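Local coordinates for protein arginase 1, mitochondrial (Arabidopsis thaliana, PDB 6VSU) that hydrolyses L-arginine to urea and L-ornithine with two manganese ions per subunit, and also converts agmatine to putrescine, at residues Ser183-Met188 / Lys213-Glu218; Lys227-Leu232 / Val274-His279. One frame throughout, in Å; residues are numbered along the deposited sequence.

Both contacts lie in the alpha/beta fold of the arginase family, towards the side of the parallel sheet that ends within this chain at strand 218-221. Contact 1 comes first in the sequence. It joins helix 183-189 to the end of helix 206-215, and its second segment runs straight into strand 218-221. Helix 225-232 follows that strand, and contact 2 sets it against helix 271-280. The centres are 22 Å apart, and about 6 Å still separates their nearest atoms. Contact 1 borders a loop that binds ornithine, whereas contact 2 is a helix pairing beside another subunit of the hexamer.

Contact 1 of 2, residues Ser183-Met188 / Lys213-Glu218; sequences SFARIM and KRFGVE
Ala185 and Met188 of helix 183-189 lie against Phe215, while between them in sequence Arg186 turns its charge elsewhere: its NH1 is gripped by the carbonyl O atoms of Asp171 and Lys177, and its NH2 makes a salt bridge with Glu189. What meets 213-218 is apolar. Met188 comes down over one face of the Phe215 ring in a CH-pi contact, CB lying 3.7 Å from the ring centroid and 24° off the normal. The methylene is offset toward the CG side, where Met188 CB and Phe215 CG are 3.4 Å apart. Beyond it the two side chains run alongside each other in opposite directions. Bends at chi2 (-46°) and chi3 (-77°) fold the thioether back along the phenylalanine, leaving Met188 CE 3.6 Å from Phe215 O. At the far side of the ring Ala185 approaches obliquely, its CA 4.3 Å from Phe215 CE2. The opposite face belongs to Arg214, whose CG stands over the ring centre, and whose guanidinium reaches on until Phe215 CZ sits over the middle of that flat group. With an alanine at Phe215 the ring would be gone from between Met188 and Arg214, which is likely to open a gap and let the Arg214 side chain turn more freely. Helix 206-215 stops here in a Schellman motif, with Gly216 at positive phi and its N bonded to Lys213 O at 3.1 Å. The turn delivers Val217, whose CG2 is 4.4 Å from Met188 CG and which also packs on Ile169, a residue of the ornithine-binding loop that Ala185 touches too. Dispersion and CH-pi packing thus hold the two helices together, while the charge of Arg186 is engaged elsewhere and Arg214 reaches over the far face of Phe215.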
loop_
_atom_site.group_PDB
_atom_site.type_symbol
_atom_site.label_atom_id
_atom_site.label_comp_id
_atom_site.label_asym_id
_atom_site.label_seq_id
_atom_site.Cartn_x
_atom_site.Cartn_y
_atom_site.Cartn_z
ATOM N N SER E 183 3.628 -4.863 32.534
ATOM C CA SER E 183 4.416 -6.094 32.766
ATOM C C SER E 183 5.661 -5.783 33.621
ATOM O O SER E 183 6.083 -6.684 34.420
ATOM C CB SER E 183 4.729 -6.814 31.520
ATOM O OG SER E 183 5.139 -5.902 30.588
ATOM N N PHE E 184 6.172 -4.553 33.574
ATOM C CA PHE E 184 7.400 -4.181 34.339
ATOM C C PHE E 184 7.022 -3.816 35.781
ATOM O O PHE E 184 7.837 -3.973 36.650
ATOM C CB PHE E 184 8.209 -3.139 33.562
ATOM C CG PHE E 184 8.916 -3.801 32.419
ATOM C CD1 PHE E 184 8.253 -4.025 31.235
ATOM C CD2 PHE E 184 10.201 -4.301 32.574
ATOM C CE1 PHE E 184 8.871 -4.731 30.214
ATOM C CE2 PHE E 184 10.820 -5.012 31.565
ATOM C CZ PHE E 184 10.141 -5.221 30.386
ATOM N N ALA E 185 5.782 -3.438 36.046
ATOM C CA ALA E 185 5.255 -3.346 37.413
ATOM C C ALA E 185 5.175 -4.766 37.989
ATOM O O ALA E 185 5.716 -5.028 39.072
ATOM C CB ALA E 185 3.929 -2.609 37.419
ATOM N N ARG E 186 4.620 -5.705 37.251
ATOM C CA ARG E 186 4.584 -7.104 37.719
ATOM C C ARG E 186 6.014 -7.555 38.048
ATOM O O ARG E 186 6.216 -8.194 39.103
ATOM C CB ARG E 186 3.911 -8.042 36.715
ATOM C CG ARG E 186 2.442 -7.724 36.429
ATOM C CD ARG E 186 1.447 -7.935 37.559
ATOM N NE ARG E 186 1.437 -6.796 38.465
ATOM C CZ ARG E 186 0.747 -5.656 38.255
ATOM N NH1 ARG E 186 0.007 -5.497 37.155
ATOM N NH2 ARG E 186 0.831 -4.661 39.129
ATOM N N ILE E 187 6.965 -7.274 37.179
ATOM C CA ILE E 187 8.357 -7.760 37.361
ATOM C C ILE E 187 8.979 -7.087 38.606
ATOM O O ILE E 187 9.671 -7.783 39.375
ATOM C CB ILE E 187 9.168 -7.529 36.070
ATOM C CG1 ILE E 187 8.827 -8.521 34.957
ATOM C CG2 ILE E 187 10.656 -7.544 36.358
ATOM C CD1 ILE E 187 9.416 -8.102 33.600
ATOM N N MET E 188 8.792 -5.778 38.789
ATOM C CA MET E 188 9.447 -5.085 39.919
ATOM C C MET E 188 8.754 -5.528 41.218
ATOM O O MET E 188 9.474 -5.714 42.199
ATOM C CB MET E 188 9.478 -3.568 39.748
ATOM C CG MET E 188 10.352 -3.040 38.593
ATOM S SD MET E 188 12.029 -3.775 38.430
ATOM C CE MET E 188 12.793 -2.870 39.769
ATOM N N LYS E 213 9.823 5.785 40.481
ATOM C CA LYS E 213 10.369 6.176 41.794
ATOM C C LYS E 213 10.070 5.079 42.798
ATOM O O LYS E 213 10.989 4.667 43.465
ATOM C CB LYS E 213 9.781 7.506 42.251
ATOM C CG LYS E 213 10.038 8.656 41.304
ATOM C CD LYS E 213 9.940 9.934 42.069
ATOM C CE LYS E 213 10.237 11.146 41.223
ATOM N NZ LYS E 213 10.035 12.369 42.043
ATOM N N ARG E 214 8.856 4.541 42.777
ATOM C CA ARG E 214 8.422 3.507 43.747
ATOM C C ARG E 214 9.337 2.287 43.633
ATOM O O ARG E 214 9.615 1.643 44.684
ATOM C CB ARG E 214 6.962 3.112 43.510
ATOM C CG ARG E 214 6.471 1.932 44.327
ATOM C CD ARG E 214 4.985 1.736 44.181
ATOM N NE ARG E 214 4.542 0.461 44.706
ATOM C CZ ARG E 214 3.636 -0.316 44.129
ATOM N NH1 ARG E 214 3.047 0.041 42.987
ATOM N NH2 ARG E 214 3.324 -1.467 44.704
ATOM N N PHE E 215 9.806 1.961 42.442
ATOM C CA PHE E 215 10.594 0.726 42.239
ATOM C C PHE E 215 12.073 1.031 42.036
ATOM O O PHE E 215 12.830 0.083 41.838
ATOM C CB PHE E 215 10.045 -0.105 41.077
ATOM C CG PHE E 215 8.663 -0.631 41.313
ATOM C CD1 PHE E 215 8.384 -1.471 42.376
ATOM C CD2 PHE E 215 7.632 -0.249 40.471
ATOM C CE1 PHE E 215 7.101 -1.942 42.587
ATOM C CE2 PHE E 215 6.350 -0.731 40.676
ATOM C CZ PHE E 215 6.086 -1.571 41.741
ATOM N N GLY E 216 12.454 2.300 41.997
ATOM C CA GLY E 216 13.858 2.670 41.730
ATOM C C GLY E 216 14.295 2.306 40.325
ATOM O O GLY E 216 15.428 1.769 40.151
ATOM N N VAL E 217 13.430 2.521 39.361
ATOM C CA VAL E 217 13.707 2.233 37.920
ATOM C C VAL E 217 14.622 3.357 37.414
ATOM O O VAL E 217 14.433 4.505 37.845
ATOM C CB VAL E 217 12.386 2.167 37.127
ATOM C CG1 VAL E 217 12.577 1.951 35.642
ATOM C CG2 VAL E 217 11.514 1.080 37.664
ATOM N N GLU E 218 15.580 3.049 36.560
ATOM C CA GLU E 218 16.412 4.062 35.872
ATOM C C GLU E 218 15.820 4.334 34.484
ATOM O O GLU E 218 15.919 3.439 33.631
ATOM C CB GLU E 218 17.829 3.539 35.803
ATOM C CG GLU E 218 18.414 3.367 37.192
ATOM C CD GLU E 218 19.670 2.506 37.182
ATOM O OE1 GLU E 218 20.613 2.920 36.416
ATOM O OE2 GLU E 218 19.658 1.394 37.853
#

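Contact 2 of 2, residues Lys227-Leu232 / Val274-His279; sequences KDRPML and VLNILH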
loop_
_atom_site.group_PDB
_atom_site.type_symbol
_atom_site.label_atom_id
_atom_site.label_comp_id
_atom_site.label_asym_id
_atom_site.label_seq_id
_atom_site.Cartn_x
_atom_site.Cartn_y
_atom_site.Cartn_z
ATOM N N LYS E 227 22.607 13.862 25.589
ATOM C CA LYS E 227 23.498 13.861 26.781
ATOM C C LYS E 227 23.864 12.401 27.148
ATOM O O LYS E 227 25.036 12.109 27.451
ATOM C CB LYS E 227 22.769 14.645 27.873
ATOM C CG LYS E 227 23.603 15.031 29.083
ATOM C CD LYS E 227 23.290 14.273 30.389
ATOM C CE LYS E 227 21.981 14.647 31.079
ATOM N NZ LYS E 227 21.146 13.433 31.371
ATOM N N ASP E 228 22.876 11.509 27.112
ATOM C CA ASP E 228 22.931 10.163 27.693
ATOM C C ASP E 228 23.634 9.183 26.736
ATOM O O ASP E 228 24.083 8.125 27.240
ATOM C CB ASP E 228 21.541 9.655 28.045
ATOM C CG ASP E 228 20.815 10.407 29.132
ATOM O OD1 ASP E 228 21.468 11.079 29.904
ATOM O OD2 ASP E 228 19.582 10.360 29.154
ATOM N N ARG E 229 23.763 9.502 25.450
ATOM C CA ARG E 229 24.212 8.541 24.391
ATOM C C ARG E 229 25.528 7.874 24.789
ATOM O O ARG E 229 25.618 6.651 24.814
ATOM C CB ARG E 229 24.334 9.204 23.005
ATOM C CG ARG E 229 24.854 8.253 21.928
ATOM C CD ARG E 229 25.314 8.924 20.653
ATOM N NE ARG E 229 24.189 9.302 19.789
ATOM C CZ ARG E 229 23.535 8.490 18.929
ATOM N NH1 ARG E 229 23.810 7.191 18.821
ATOM N NH2 ARG E 229 22.583 8.982 18.156
ATOM N N PRO E 230 26.585 8.626 25.156
ATOM C CA PRO E 230 27.870 8.006 25.489
ATOM C C PRO E 230 27.735 6.952 26.602
ATOM O O PRO E 230 28.333 5.943 26.539
ATOM C CB PRO E 230 28.744 9.172 25.971
ATOM C CG PRO E 230 28.085 10.427 25.398
ATOM C CD PRO E 230 26.612 10.098 25.274
ATOM N N MET E 231 26.973 7.256 27.636
ATOM C CA MET E 231 26.717 6.338 28.763
ATOM C C MET E 231 25.958 5.100 28.258
ATOM O O MET E 231 26.342 3.939 28.575
ATOM C CB MET E 231 25.919 7.128 29.795
ATOM C CG MET E 231 25.562 6.385 31.041
ATOM S SD MET E 231 23.928 5.553 31.013
ATOM C CE MET E 231 24.214 4.671 32.558
ATOM N N LEU E 232 24.904 5.305 27.463
ATOM C CA LEU E 232 24.035 4.220 26.950
ATOM C C LEU E 232 24.790 3.325 25.957
ATOM O O LEU E 232 24.419 2.145 25.859
ATOM C CB LEU E 232 22.807 4.846 26.300
ATOM C CG LEU E 232 21.865 5.571 27.263
ATOM C CD1 LEU E 232 20.752 6.249 26.489
ATOM C CD2 LEU E 232 21.302 4.636 28.326
ATOM N N VAL E 274 20.311 1.363 18.314
ATOM C CA VAL E 274 20.045 0.144 19.133
ATOM C C VAL E 274 21.244 -0.825 19.070
ATOM O O VAL E 274 21.642 -1.394 20.114
ATOM C CB VAL E 274 18.728 -0.517 18.707
ATOM C CG1 VAL E 274 18.521 -1.887 19.337
ATOM C CG2 VAL E 274 17.567 0.400 19.039
ATOM N N LEU E 275 21.829 -1.031 17.892
ATOM C CA LEU E 275 22.980 -1.966 17.767
ATOM C C LEU E 275 24.193 -1.331 18.427
ATOM O O LEU E 275 24.965 -2.098 18.983
ATOM C CB LEU E 275 23.257 -2.335 16.307
ATOM C CG LEU E 275 22.170 -3.168 15.622
ATOM C CD1 LEU E 275 22.737 -3.699 14.316
ATOM C CD2 LEU E 275 21.634 -4.331 16.438
ATOM N N ASN E 276 24.304 -0.000 18.458
ATOM C CA ASN E 276 25.424 0.603 19.204
ATOM C C ASN E 276 25.303 0.223 20.684
ATOM O O ASN E 276 26.333 -0.122 21.290
ATOM C CB ASN E 276 25.579 2.096 18.999
ATOM C CG ASN E 276 26.092 2.484 17.620
ATOM O OD1 ASN E 276 26.509 1.644 16.813
ATOM N ND2 ASN E 276 26.025 3.781 17.338
ATOM N N ILE E 277 24.102 0.263 21.246
ATOM C CA ILE E 277 23.860 -0.112 22.666
ATOM C C ILE E 277 24.107 -1.620 22.887
ATOM O O ILE E 277 24.906 -1.996 23.810
ATOM C CB ILE E 277 22.444 0.316 23.047
ATOM C CG1 ILE E 277 22.281 1.838 22.923
ATOM C CG2 ILE E 277 22.094 -0.193 24.426
ATOM C CD1 ILE E 277 20.885 2.295 23.100
ATOM N N LEU E 278 23.497 -2.492 22.080
ATOM C CA LEU E 278 23.651 -3.959 22.246
ATOM C C LEU E 278 25.088 -4.403 22.059
ATOM O O LEU E 278 25.597 -5.174 22.884
ATOM C CB LEU E 278 22.759 -4.726 21.286
ATOM C CG LEU E 278 21.270 -4.431 21.408
ATOM C CD1 LEU E 278 20.477 -5.266 20.373
ATOM C CD2 LEU E 278 20.792 -4.724 22.816
ATOM N N HIS E 279 25.726 -3.988 20.995
ATOM C CA HIS E 279 27.094 -4.448 20.677
ATOM C C HIS E 279 28.023 -4.051 21.822
ATOM O O HIS E 279 28.961 -4.785 22.091
ATOM C CB HIS E 279 27.600 -3.883 19.335
ATOM C CG HIS E 279 26.985 -4.539 18.130
ATOM N ND1 HIS E 279 27.080 -4.021 16.859
ATOM C CD2 HIS E 279 26.248 -5.654 18.015
ATOM C CE1 HIS E 279 26.468 -4.813 16.021
ATOM N NE2 HIS E 279 25.941 -5.812 16.712
HETATM O O HOH W 1 26.056 -0.137 25.694
#
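Leu232 and Ile277 make the polar link between these helices through a shared water, which donates one hydrogen to Leu232 O at 2.8 Å and the other to Ile277 O at 2.9 Å. Leu232 is the last residue of helix 225-232, and its carbonyl takes an ordered water at the buried interface.

The van der Waals contact meets the same oxygen. Ile277 sets both its branches against it: CG1, beside the backbone N (chi1 -62°), and CG2, anti to that N, each lie 3.6 Å from Leu232 O. The leucine side chain packs only loosely on the isoleucine, with Leu232 CB 4.5 Å from Ile277 CD1 at the nearest, and rests on Tyr220 of strand 218-221.

The polar side chains meet indirectly. Arg229 NH1 and Asn276 ND2 are 4.3 Å apart, two donors that come together obliquely because both bind Glu233 OE2; the same arginine nitrogen has a second salt bridge, to Asp273. Asn276 and His279 also pack on Ser226 and Arg223 of a neighbouring subunit, which places the pairing at a hexamer interface.

Glu233 and Asp273 both hold Arg229 NH1, and their charges probably offset that of the arginine. One water bridges two carbonyls, so the helices are joined largely through intermediaries, with Ile277 supplying the direct contact to Leu232.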